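Local atomic coordinates of putative oxidoreductase (Gluconobacter oxydans, PDB entry 3WJ7), a protein that is a reductase of the SDR family and probably uses a nicotinamide coenzyme to act on carbonyl compounds. Residues K120-S125 / E225-A230; S126-G131 / G152-S157; F253-Q258 / D326-A331. All coordinates share one frame; numbering follows the deposited sequence.

Overall arrangement
From the N terminus, the chain first builds part of a parallel Rossmann-type sheet and reaches strand 120-124. Contact 1 ties this strand to helix 220-233, closing a long loop. Contact 2 begins at 126, directly after segment 120-125, and joins the loop after the strand to the start of helix 153-172. Its short loop lies wholly within the longer one of contact 1. Their centres are 18 Å apart. Contact 3 opens only after contact 1 has closed. It joins helix 249-259 to helix 324-337, near the C-terminal end. Its centre lies about 27 Å from that of contact 1, and the two do not touch. No contacts cross along the chain.

Contact 1 (K120-S125 / E225-A230)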
loop_
_atom_site.group_PDB
_atom_site.type_symbol
_atom_site.label_atom_id
_atom_site.label_comp_id
_atom_site.label_asym_id
_atom_site.label_seq_id
_atom_site.Cartn_x
_atom_site.Cartn_y
_atom_site.Cartn_z
ATOM N N LYS A 120 -8.213 -33.530 -9.549
ATOM C CA LYS A 120 -6.944 -32.960 -9.970
ATOM C C LYS A 120 -7.016 -31.455 -10.248
ATOM O O LYS A 120 -7.967 -30.973 -10.882
ATOM C CB LYS A 120 -6.353 -33.719 -11.152
ATOM C CG LYS A 120 -4.831 -33.631 -11.160
ATOM C CD LYS A 120 -4.217 -34.696 -12.064
ATOM C CE LYS A 120 -3.854 -35.963 -11.290
ATOM N NZ LYS A 120 -2.870 -36.714 -12.093
ATOM N N ILE A 121 -6.001 -30.739 -9.753
ATOM C CA ILE A 121 -5.938 -29.305 -9.846
ATOM C C ILE A 121 -4.647 -28.969 -10.533
ATOM O O ILE A 121 -3.582 -29.469 -10.172
ATOM C CB ILE A 121 -5.991 -28.677 -8.435
ATOM C CG1 ILE A 121 -7.357 -28.928 -7.841
ATOM C CG2 ILE A 121 -5.769 -27.160 -8.481
ATOM C CD1 ILE A 121 -7.406 -28.759 -6.343
ATOM N N ILE A 122 -4.724 -28.145 -11.558
ATOM C CA ILE A 122 -3.504 -27.607 -12.123
ATOM C C ILE A 122 -3.471 -26.125 -11.831
ATOM O O ILE A 122 -4.378 -25.358 -12.234
ATOM C CB ILE A 122 -3.460 -27.818 -13.613
ATOM C CG1 ILE A 122 -3.309 -29.305 -13.906
ATOM C CG2 ILE A 122 -2.317 -27.026 -14.276
ATOM C CD1 ILE A 122 -3.784 -29.426 -15.311
ATOM N N TYR A 123 -2.430 -25.727 -11.106
ATOM C CA TYR A 123 -2.293 -24.376 -10.692
ATOM C C TYR A 123 -1.303 -23.637 -11.579
ATOM O O TYR A 123 -0.114 -24.039 -11.708
ATOM C CB TYR A 123 -1.841 -24.306 -9.248
ATOM C CG TYR A 123 -1.614 -22.871 -8.841
ATOM C CD1 TYR A 123 -2.634 -21.938 -8.949
ATOM C CD2 TYR A 123 -0.375 -22.440 -8.440
ATOM C CE1 TYR A 123 -2.444 -20.615 -8.606
ATOM C CE2 TYR A 123 -0.162 -21.123 -8.088
ATOM C CZ TYR A 123 -1.206 -20.224 -8.176
ATOM O OH TYR A 123 -1.000 -18.946 -7.832
ATOM N N CYS A 124 -1.785 -22.542 -12.180
ATOM C CA CYS A 124 -0.930 -21.717 -13.004
ATOM C C CYS A 124 -0.243 -20.705 -12.164
ATOM O O CYS A 124 -0.872 -19.851 -11.562
ATOM C CB CYS A 124 -1.686 -21.058 -14.125
ATOM S SG CYS A 124 -0.555 -20.497 -15.455
ATOM N N SER A 125 1.074 -20.792 -12.087
ATOM C CA SER A 125 1.810 -19.851 -11.255
ATOM C C SER A 125 2.747 -19.122 -12.171
ATOM O O SER A 125 2.344 -18.774 -13.255
ATOM C CB SER A 125 2.525 -20.626 -10.185
ATOM O OG SER A 125 3.612 -19.955 -9.628
ATOM N N GLU A 225 -0.370 -25.552 -24.132
ATOM C CA GLU A 225 -0.203 -26.960 -24.389
ATOM C C GLU A 225 0.432 -27.562 -23.137
ATOM O O GLU A 225 0.001 -28.628 -22.643
ATOM C CB GLU A 225 0.665 -27.148 -25.654
ATOM C CG GLU A 225 1.266 -28.543 -25.877
ATOM C CD GLU A 225 0.268 -29.687 -26.175
ATOM O OE1 GLU A 225 -0.943 -29.448 -26.464
ATOM O OE2 GLU A 225 0.733 -30.856 -26.131
ATOM N N GLY A 226 1.440 -26.874 -22.612
ATOM C CA GLY A 226 2.137 -27.353 -21.421
ATOM C C GLY A 226 1.209 -27.584 -20.230
ATOM O O GLY A 226 1.462 -28.472 -19.420
ATOM N N HIS A 227 0.129 -26.804 -20.114
ATOM C CA HIS A 227 -0.861 -27.075 -19.079
ATOM C C HIS A 227 -1.517 -28.436 -19.322
ATOM O O HIS A 227 -1.773 -29.185 -18.382
ATOM C CB HIS A 227 -1.962 -26.015 -19.057
ATOM C CG HIS A 227 -1.558 -24.704 -18.469
ATOM N ND1 HIS A 227 -2.108 -24.214 -17.301
ATOM C CD2 HIS A 227 -0.714 -23.748 -18.914
ATOM C CE1 HIS A 227 -1.586 -23.029 -17.033
ATOM N NE2 HIS A 227 -0.736 -22.726 -17.995
ATOM N N ALA A 228 -1.807 -28.757 -20.584
ATOM C CA ALA A 228 -2.498 -30.009 -20.869
ATOM C C ALA A 228 -1.594 -31.176 -20.513
ATOM O O ALA A 228 -2.031 -32.164 -19.896
ATOM C CB ALA A 228 -2.961 -30.067 -22.320
ATOM N N LEU A 229 -0.314 -31.024 -20.870
ATOM C CA LEU A 229 0.729 -32.034 -20.572
ATOM C C LEU A 229 0.923 -32.236 -19.101
ATOM O O LEU A 229 1.266 -33.333 -18.688
ATOM C CB LEU A 229 2.074 -31.622 -21.187
ATOM C CG LEU A 229 1.999 -31.496 -22.712
ATOM C CD1 LEU A 229 3.266 -30.881 -23.314
ATOM C CD2 LEU A 229 1.648 -32.867 -23.281
ATOM N N ALA A 230 0.741 -31.176 -18.300
ATOM C CA ALA A 230 0.875 -31.337 -16.848
ATOM C C ALA A 230 -0.295 -32.115 -16.274
ATOM O O ALA A 230 -0.098 -32.896 -15.344
ATOM C CB ALA A 230 1.026 -30.022 -16.139
#
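Ile122 and Cys124 of strand 120-124 meet His227 on helix 220-233, and the two backbones are nearest where Ile122 CA lies 7.4 Å from Ala230 CA. The helix packs on one side of the sheet. His227 spans the gap from it and takes the largest share of the buried surface. Cys124 comes to the edge of the imidazole. Its SG is 4.1 Å from the centroid of the His227 ring, 83° off the ring normal, so it lies close to the ring plane. Cys124 CB is also in plane at that edge. The Cys124 torsion (chi1 -161°) sets SG anti to the backbone N, on the side where the His227 ring edge lies. Ile122 uses two branches. CG2 comes to the ring at a slant, while CD1 reaches the helix backbone, 3.7 Å from the carbonyl oxygen His227 O. The side chains of Ile122 and His227 cross obliquely. Val179, Phe82 and Val29 of the same chain also touch His227, so its ring is packed between strands 78-83 and 176-185 and helix 24-35. The surface shared by the segments is 210 Å². Apolar packing and a sulfur-aromatic approach hold this contact. A bound mercury(II) ion lies about 3 Å from the Cys124 side chain, consistent with the affinity of this soft metal for a cysteine sulfur.

Contact 2 (S126-G131 / G152-S157)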
loop_
_atom_site.group_PDB
_atom_site.type_symbol
_atom_site.label_atom_id
_atom_site.label_comp_id
_atom_site.label_asym_id
_atom_site.label_seq_id
_atom_site.Cartn_x
_atom_site.Cartn_y
_atom_site.Cartn_z
ATOM N N SER A 126 4.002 -18.889 -11.835
ATOM C CA SER A 126 4.803 -18.147 -12.799
ATOM C C SER A 126 6.231 -18.213 -12.404
ATOM O O SER A 126 6.539 -18.483 -11.233
ATOM C CB SER A 126 4.328 -16.694 -12.873
ATOM O OG SER A 126 5.370 -15.827 -13.252
ATOM N N VAL A 127 7.128 -17.969 -13.361
ATOM C CA VAL A 127 8.538 -17.871 -12.969
ATOM C C VAL A 127 8.767 -16.743 -11.946
ATOM O O VAL A 127 9.800 -16.752 -11.249
ATOM C CB VAL A 127 9.507 -17.720 -14.154
ATOM C CG1 VAL A 127 9.472 -18.969 -15.007
ATOM C CG2 VAL A 127 9.223 -16.448 -14.964
ATOM N N ALA A 128 7.821 -15.790 -11.831
ATOM C CA ALA A 128 8.004 -14.698 -10.859
ATOM C C ALA A 128 7.998 -15.210 -9.415
ATOM O O ALA A 128 8.563 -14.603 -8.542
ATOM C CB ALA A 128 6.989 -13.606 -11.078
ATOM N N ALA A 129 7.362 -16.339 -9.180
ATOM C CA ALA A 129 7.430 -17.023 -7.893
ATOM C C ALA A 129 8.736 -17.761 -7.619
ATOM O O ALA A 129 8.907 -18.307 -6.510
ATOM C CB ALA A 129 6.262 -17.995 -7.760
ATOM N N LEU A 130 9.647 -17.825 -8.596
ATOM C CA LEU A 130 10.802 -18.726 -8.455
ATOM C C LEU A 130 12.093 -17.984 -8.098
ATOM O O LEU A 130 12.098 -16.757 -8.046
ATOM C CB LEU A 130 11.020 -19.536 -9.717
ATOM C CG LEU A 130 9.888 -20.440 -10.199
ATOM C CD1 LEU A 130 10.413 -21.335 -11.287
ATOM C CD2 LEU A 130 9.293 -21.286 -9.127
ATOM N N GLY A 131 13.176 -18.728 -7.835
ATOM C CA GLY A 131 14.458 -18.129 -7.425
ATOM C C GLY A 131 15.306 -17.738 -8.620
ATOM O O GLY A 131 15.033 -18.177 -9.723
ATOM N N GLY A 152 9.144 -6.759 -6.066
ATOM C CA GLY A 152 7.914 -5.968 -6.224
ATOM C C GLY A 152 6.659 -6.689 -5.762
ATOM O O GLY A 152 6.688 -7.873 -5.382
ATOM N N ILE A 153 5.548 -5.987 -5.813
ATOM C CA ILE A 153 4.337 -6.536 -5.327
ATOM C C ILE A 153 3.881 -7.609 -6.302
ATOM O O ILE A 153 3.406 -8.632 -5.874
ATOM C CB ILE A 153 3.286 -5.426 -5.019
ATOM C CG1 ILE A 153 3.662 -4.761 -3.690
ATOM C CG2 ILE A 153 1.917 -6.042 -4.758
ATOM C CD1 ILE A 153 3.188 -3.323 -3.480
ATOM N N TYR A 154 4.099 -7.420 -7.600
ATOM C CA TYR A 154 3.697 -8.424 -8.571
ATOM C C TYR A 154 4.358 -9.760 -8.257
ATOM O O TYR A 154 3.698 -10.773 -8.209
ATOM C CB TYR A 154 3.974 -8.034 -10.052
ATOM C CG TYR A 154 3.774 -9.250 -10.993
ATOM C CD1 TYR A 154 2.482 -9.761 -11.259
ATOM C CD2 TYR A 154 4.878 -9.932 -11.550
ATOM C CE1 TYR A 154 2.293 -10.889 -12.050
ATOM C CE2 TYR A 154 4.693 -11.047 -12.357
ATOM C CZ TYR A 154 3.405 -11.524 -12.606
ATOM O OH TYR A 154 3.223 -12.631 -13.432
ATOM N N LYS A 155 5.654 -9.766 -8.068
ATOM C CA LYS A 155 6.336 -11.009 -7.819
ATOM C C LYS A 155 5.963 -11.512 -6.436
ATOM O O LYS A 155 5.717 -12.685 -6.291
ATOM C CB LYS A 155 7.875 -10.882 -7.987
ATOM C CG LYS A 155 8.335 -10.337 -9.334
ATOM C CD LYS A 155 9.856 -10.249 -9.435
ATOM C CE LYS A 155 10.609 -11.599 -9.481
ATOM N NZ LYS A 155 11.869 -11.496 -10.310
ATOM N N LEU A 156 5.906 -10.636 -5.432
ATOM C CA LEU A 156 5.597 -11.029 -4.037
ATOM C C LEU A 156 4.274 -11.725 -3.961
ATOM O O LEU A 156 4.123 -12.761 -3.282
ATOM C CB LEU A 156 5.547 -9.827 -3.104
ATOM C CG LEU A 156 5.557 -10.173 -1.613
ATOM C CD1 LEU A 156 6.755 -11.034 -1.261
ATOM C CD2 LEU A 156 5.519 -8.958 -0.696
ATOM N N SER A 157 3.325 -11.171 -4.696
ATOM C CA SER A 157 2.031 -11.779 -4.840
ATOM C C SER A 157 2.124 -13.199 -5.483
ATOM O O SER A 157 1.451 -14.170 -5.059
ATOM C CB SER A 157 1.207 -10.888 -5.725
ATOM O OG SER A 157 -0.139 -11.151 -5.478
#
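Two hydroxyls, those of Ser126 and Tyr154, face each other across this contact without bonding. Ser126 OG and Tyr154 OH are 3.9 Å apart. Ser126 OG instead has a partner within its own segment. It accepts a nearly straight bond from Ala128 N, with a distance of 2.8 Å between Ala128 N and Ser126 OG and an N-H...O angle of 172°. This is an ST turn, and it fixes the rotation of the serine side chain.

Ala128 carries the packing. The backbones come close here, with Ala128 CA 5.1 Å from Lys155 CA. The small methyl suits this spacing. Its CB points to the helix and touches two neighbouring residues. It lies 3.7 Å from Tyr154 CE2, approaching the ring obliquely, and 3.9 Å from Lys155 CG. A first torsion of 169° sets Tyr154 CG anti to its backbone N and carries CE2 to the Ala128 methyl and the hydroxyl to the neighbourhood of Ser126 OG. Lys155 passes Ala128. Its chain bends at chi3 and chi4, and its CE lies 3.8 Å from Ala128 O. This is a contact of the aliphatic chain. Met306 packs against Lys155, and Arg89 against Tyr154. Leu156, the next residue, points away from the loop and packs on Asp94 of the second subunit.

Helix 153-172 starts here, with Gly152 at its N-cap position. Tyr154 also begins a Tyr-x-x-x-Lys sequence pattern. Lys155 is not the lysine of that pattern, which follows one turn later on the helix. A serine after a central strand, placed near the tyrosine at the start of the following helix, is consistent with the Ser-Tyr-Lys active-site arrangement of SDR enzymes with a Rossmann fold.

Contact 3 (F253-Q258 / D326-A331); sequences FRMVSQ and DAVTDA
Met255 reaches Val328 through its torsions: chi1 of -84° sets CG anti to the carbonyl carbon, chi2 keeps the chain extended, and chi3 of 30° folds the end back so that CE turns to the valine. The motif is a helix-helix interface in the C-terminal part of this SDR protein. It joins helix 249-259 to helix 324-337. The backbones are nearest at Val256 and Val328, with 6.8 Å between their CA atoms.

Val328 is the hub of the contact. Its CB points to the other helix, and both of its methyl branches are used. Met255 CE packs against the valine, 3.3 Å from Val328 CG2 and 3.4 Å from Val328 CB. The side chains of Met255 and Val328 meet at a slant. Val328 CG1 is near Met255 CE as well, and it also meets Val256 CG2 at 3.8 Å. The side chains of Val256 and Val328 cross at about a right angle. All three residues are buried, and their contact is purely apolar.

More of the helix surface is used around these three side chains. Leu252 and Ile259 also touch Val328, so helix 249-259 meets this valine along about two turns. Ile332 and Cys202 also touch Val256, and the latter brings in helix 194-203. A bound mercury(II) ion lies about 6 Å from the Val256 side chain.

On helix 249-259 one backbone carbonyl takes two donors. Ser257 N and Ser257 OG reach Phe253 O from opposite faces of the carbonyl plane. Each lies 2.9 Å from Phe253 O, and Ser257 OG is tilted 33° from that plane.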
loop_
_atom_site.group_PDB
_atom_site.type_symbol
_atom_site.label_atom_id
_atom_site.label_comp_id
_atom_site.label_asym_id
_atom_site.label_seq_id
_atom_site.Cartn_x
_atom_site.Cartn_y
_atom_site.Cartn_z
ATOM N N PHE A 253 14.163 -6.674 -29.224
ATOM C CA PHE A 253 13.839 -5.489 -30.020
ATOM C C PHE A 253 14.506 -5.492 -31.395
ATOM O O PHE A 253 13.870 -5.106 -32.367
ATOM C CB PHE A 253 14.139 -4.201 -29.262
ATOM C CG PHE A 253 13.279 -3.996 -28.058
ATOM C CD1 PHE A 253 13.828 -3.494 -26.882
ATOM C CD2 PHE A 253 11.911 -4.283 -28.106
ATOM C CE1 PHE A 253 13.032 -3.301 -25.768
ATOM C CE2 PHE A 253 11.117 -4.112 -27.001
ATOM C CZ PHE A 253 11.676 -3.614 -25.824
ATOM N N ARG A 254 15.750 -5.964 -31.470
ATOM C CA ARG A 254 16.340 -6.366 -32.760
ATOM C C ARG A 254 15.386 -7.230 -33.625
ATOM O O ARG A 254 15.140 -6.875 -34.783
ATOM C CB ARG A 254 17.700 -7.064 -32.570
ATOM C CG ARG A 254 18.868 -6.086 -32.458
ATOM C CD ARG A 254 20.115 -6.672 -31.780
ATOM N NE ARG A 254 20.546 -5.799 -30.679
ATOM C CZ ARG A 254 21.477 -6.091 -29.770
ATOM N NH1 ARG A 254 22.135 -7.246 -29.818
ATOM N NH2 ARG A 254 21.760 -5.211 -28.807
ATOM N N MET A 255 14.848 -8.321 -33.074
ATOM C CA MET A 255 13.935 -9.214 -33.814
ATOM C C MET A 255 12.665 -8.485 -34.229
ATOM O O MET A 255 12.302 -8.513 -35.399
ATOM C CB MET A 255 13.490 -10.389 -32.976
ATOM C CG MET A 255 14.384 -11.593 -32.918
ATOM S SD MET A 255 13.597 -12.879 -31.905
ATOM C CE MET A 255 11.885 -12.489 -32.210
ATOM N N VAL A 256 11.982 -7.866 -33.259
ATOM C CA VAL A 256 10.765 -7.090 -33.527
ATOM C C VAL A 256 11.018 -6.161 -34.708
ATOM O O VAL A 256 10.281 -6.170 -35.677
ATOM C CB VAL A 256 10.256 -6.269 -32.283
ATOM C CG1 VAL A 256 9.078 -5.388 -32.646
ATOM C CG2 VAL A 256 9.834 -7.173 -31.137
ATOM N N SER A 257 12.072 -5.374 -34.619
ATOM C CA SER A 257 12.351 -4.380 -35.630
ATOM C C SER A 257 12.651 -4.946 -36.983
ATOM O O SER A 257 12.204 -4.373 -37.982
ATOM C CB SER A 257 13.493 -3.498 -35.193
ATOM O OG SER A 257 13.058 -2.812 -34.032
ATOM N N GLN A 258 13.421 -6.038 -37.020
ATOM C CA GLN A 258 13.752 -6.660 -38.300
ATOM C C GLN A 258 12.518 -7.296 -38.967
ATOM O O GLN A 258 12.332 -7.102 -40.153
ATOM C CB GLN A 258 15.001 -7.565 -38.244
ATOM C CG GLN A 258 14.809 -9.070 -38.118
ATOM C CD GLN A 258 16.068 -9.774 -37.579
ATOM O OE1 GLN A 258 16.258 -10.976 -37.785
ATOM N NE2 GLN A 258 16.930 -9.024 -36.882
ATOM N N ASP A 326 9.171 -17.267 -33.300
ATOM C CA ASP A 326 7.847 -17.666 -33.751
ATOM C C ASP A 326 6.752 -16.895 -32.994
ATOM O O ASP A 326 5.738 -16.475 -33.592
ATOM C CB ASP A 326 7.666 -19.192 -33.637
ATOM C CG ASP A 326 8.406 -19.994 -34.765
ATOM O OD1 ASP A 326 9.287 -19.437 -35.487
ATOM O OD2 ASP A 326 8.099 -21.215 -34.918
ATOM N N ALA A 327 6.955 -16.713 -31.687
ATOM C CA ALA A 327 5.962 -16.033 -30.879
ATOM C C ALA A 327 5.841 -14.565 -31.229
ATOM O O ALA A 327 4.715 -14.031 -31.282
ATOM C CB ALA A 327 6.249 -16.180 -29.401
ATOM N N VAL A 328 6.981 -13.929 -31.446
ATOM C CA VAL A 328 7.047 -12.512 -31.784
ATOM C C VAL A 328 6.412 -12.247 -33.161
ATOM O O VAL A 328 5.644 -11.299 -33.330
ATOM C CB VAL A 328 8.527 -12.018 -31.779
ATOM C CG1 VAL A 328 8.649 -10.607 -32.323
ATOM C CG2 VAL A 328 9.137 -12.130 -30.390
ATOM N N THR A 329 6.750 -13.094 -34.136
ATOM C CA THR A 329 6.161 -13.097 -35.473
ATOM C C THR A 329 4.642 -13.158 -35.482
ATOM O O THR A 329 3.996 -12.347 -36.111
ATOM C CB THR A 329 6.708 -14.294 -36.293
ATOM O OG1 THR A 329 8.142 -14.166 -36.438
ATOM C CG2 THR A 329 6.048 -14.363 -37.672
ATOM N N ASP A 330 4.067 -14.138 -34.805
ATOM C CA ASP A 330 2.610 -14.246 -34.721
ATOM C C ASP A 330 1.951 -13.036 -34.034
ATOM O O ASP A 330 0.952 -12.509 -34.543
ATOM C CB ASP A 330 2.211 -15.503 -33.981
ATOM C CG ASP A 330 2.712 -16.760 -34.643
ATOM O OD1 ASP A 330 3.160 -16.701 -35.817
ATOM O OD2 ASP A 330 2.638 -17.818 -33.971
ATOM N N ALA A 331 2.533 -12.590 -32.911
ATOM C CA ALA A 331 2.020 -11.446 -32.164
ATOM C C ALA A 331 1.963 -10.192 -33.050
ATOM O O ALA A 331 0.956 -9.451 -33.038
ATOM C CB ALA A 331 2.856 -11.208 -30.904
#